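Lasso peptide isopeptidase AtxE2 (Asticcacaulis excentricus, PDB 5TXE) hydrolyses the isopeptide bond of the threaded lasso peptides astexin-2 and astexin-3, opening them into linear peptides. Local coordinates at residues Val80-Val85 and Gln642-Leu647. The protein carries 1 engineered substitution. Numbering follows the deposited sequence.
Sequences VTNLNV and QPAHRL
Asn-82 and Ala-644 bring the backbones together, their CA atoms 5.0 Å apart, where the turn between strands 69-78 and 83-92 meets the first turn of helix 643-662. The turn ends in a G1 beta bulge, Asn-82 and Leu-83 both facing Asp-78, and Asn-82 has positive phi (61°). The contact joins a hairpin of the beta-propeller to the alpha/beta-hydrolase domain, the two-domain architecture of the prolyl oligopeptidase family. The Asn-82 amide reaches the helix start because chi1 (-169°) swings CG away from its own backbone N. OD1 accepts the N-H of Ala-644 at 2.8 Å, in a fairly straight bond whose donor stands above the carbonyl plane. ND2 gives a hydrogen to OE1 of the N-cap residue Gln-642 at 2.9 Å, on a lone pair, the two amides only 29° from coplanar. Gln-642 NE2 binds Asn-635 O, which helps fix that amide. A leucine in place of Asn-82 would probably leave the Ala-644 N-H and Gln-642 OE1 without these partners. Asn-84, whose OD1 is held by Arg-75, meets the proline ring at an angle through its amide nitrogen, ND2 lying 3.8 Å from Pro-643 CG. The Ala-644 methyl packs on the Asn-82 amide, CB 3.5 Å from CG.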
loop_
_atom_site.group_PDB
_atom_site.type_symbol
_atom_site.label_atom_id
_atom_site.label_comp_id
_atom_site.label_asym_id
_atom_site.label_seq_id
_atom_site.Cartn_x
_atom_site.Cartn_y
_atom_site.Cartn_z
ATOM N N VAL A 80 -16.708 14.834 7.092
ATOM C CA VAL A 80 -17.986 15.542 7.121
ATOM C C VAL A 80 -18.360 15.943 5.723
ATOM O O VAL A 80 -19.491 15.712 5.287
ATOM C CB VAL A 80 -17.928 16.748 8.064
ATOM C CG1 VAL A 80 -19.225 17.570 8.004
ATOM C CG2 VAL A 80 -17.711 16.266 9.500
ATOM N N THR A 81 -17.422 16.523 4.982
ATOM C CA THR A 81 -17.693 16.873 3.590
ATOM C C THR A 81 -17.478 15.676 2.722
ATOM O O THR A 81 -17.885 15.688 1.560
ATOM C CB THR A 81 -16.713 17.933 3.015
ATOM O OG1 THR A 81 -15.353 17.449 3.207
ATOM C CG2 THR A 81 -16.907 19.257 3.709
ATOM N N ASN A 82 -16.853 14.632 3.259
ATOM C CA ASN A 82 -16.588 13.392 2.498
ATOM C C ASN A 82 -15.712 13.634 1.293
ATOM O O ASN A 82 -15.956 13.150 0.217
ATOM C CB ASN A 82 -17.855 12.622 2.098
ATOM C CG ASN A 82 -17.517 11.228 1.572
ATOM O OD1 ASN A 82 -16.551 10.614 2.026
ATOM N ND2 ASN A 82 -18.270 10.738 0.585
ATOM N N LEU A 83 -14.670 14.406 1.519
ATOM C CA LEU A 83 -13.713 14.804 0.493
ATOM C C LEU A 83 -12.325 14.901 1.050
ATOM O O LEU A 83 -12.125 15.375 2.171
ATOM C CB LEU A 83 -14.066 16.187 -0.058
ATOM C CG LEU A 83 -15.233 16.284 -1.049
ATOM C CD1 LEU A 83 -15.561 17.774 -1.345
ATOM C CD2 LEU A 83 -14.998 15.546 -2.359
ATOM N N ASN A 84 -11.378 14.374 0.292
ATOM C CA ASN A 84 -9.987 14.712 0.463
ATOM C C ASN A 84 -9.688 16.092 -0.071
ATOM O O ASN A 84 -10.235 16.516 -1.080
ATOM C CB ASN A 84 -9.128 13.702 -0.274
ATOM C CG ASN A 84 -9.029 12.377 0.489
ATOM O OD1 ASN A 84 -8.304 12.279 1.465
ATOM N ND2 ASN A 84 -9.783 11.393 0.066
ATOM N N VAL A 85 -8.841 16.794 0.647
ATOM C CA VAL A 85 -8.329 18.081 0.223
ATOM C C VAL A 85 -6.830 17.923 -0.090
ATOM O O VAL A 85 -6.082 17.464 0.768
ATOM C CB VAL A 85 -8.469 19.115 1.366
ATOM C CG1 VAL A 85 -7.928 20.467 0.915
ATOM C CG2 VAL A 85 -9.949 19.245 1.722
ATOM N N GLN A 642 -13.141 7.044 0.144
ATOM C CA GLN A 642 -14.005 8.143 0.593
ATOM C C GLN A 642 -13.933 8.293 2.108
ATOM O O GLN A 642 -14.140 7.340 2.846
ATOM C CB GLN A 642 -15.457 7.961 0.146
ATOM C CG GLN A 642 -15.635 7.810 -1.360
ATOM C CD GLN A 642 -17.099 7.778 -1.774
ATOM O OE1 GLN A 642 -17.911 8.513 -1.268
ATOM N NE2 GLN A 642 -17.421 6.902 -2.666
ATOM N N PRO A 643 -13.546 9.483 2.578
ATOM C CA PRO A 643 -13.305 9.650 4.006
ATOM C C PRO A 643 -14.481 9.298 4.908
ATOM O O PRO A 643 -14.253 8.741 5.997
ATOM C CB PRO A 643 -12.980 11.125 4.126
ATOM C CG PRO A 643 -12.366 11.461 2.787
ATOM C CD PRO A 643 -13.194 10.689 1.816
ATOM N N ALA A 644 -15.718 9.615 4.497
ATOM C CA ALA A 644 -16.870 9.276 5.341
ATOM C C ALA A 644 -16.983 7.775 5.469
ATOM O O ALA A 644 -17.314 7.239 6.523
ATOM C CB ALA A 644 -18.154 9.853 4.770
ATOM N N HIS A 645 -16.679 7.098 4.380
ATOM C CA HIS A 645 -16.744 5.649 4.420
ATOM C C HIS A 645 -15.716 5.073 5.379
ATOM O O HIS A 645 -16.009 4.117 6.123
ATOM C CB HIS A 645 -16.504 5.058 3.059
ATOM C CG HIS A 645 -17.595 5.301 2.094
ATOM N ND1 HIS A 645 -17.462 5.037 0.749
ATOM C CD2 HIS A 645 -18.856 5.746 2.272
ATOM C CE1 HIS A 645 -18.595 5.328 0.141
ATOM N NE2 HIS A 645 -19.436 5.818 1.036
ATOM N N ARG A 646 -14.493 5.571 5.286
ATOM C CA ARG A 646 -13.417 5.059 6.147
ATOM C C ARG A 646 -13.766 5.265 7.581
ATOM O O ARG A 646 -13.611 4.366 8.395
ATOM C CB ARG A 646 -12.107 5.738 5.816
ATOM C CG ARG A 646 -10.937 5.440 6.789
ATOM C CD ARG A 646 -9.564 5.725 6.155
ATOM N NE ARG A 646 -9.198 4.632 5.249
ATOM C CZ ARG A 646 -9.244 4.672 3.923
ATOM N NH1 ARG A 646 -9.534 5.802 3.239
ATOM N NH2 ARG A 646 -8.985 3.557 3.260
ATOM N N LEU A 647 -14.286 6.443 7.924
ATOM C CA LEU A 647 -14.650 6.692 9.295
ATOM C C LEU A 647 -15.724 5.749 9.787
ATOM O O LEU A 647 -15.702 5.296 10.916
ATOM C CB LEU A 647 -15.088 8.159 9.465
ATOM C CG LEU A 647 -15.551 8.526 10.881
ATOM C CD1 LEU A 647 -14.450 8.281 11.875
ATOM C CD2 LEU A 647 -15.978 10.001 10.979
#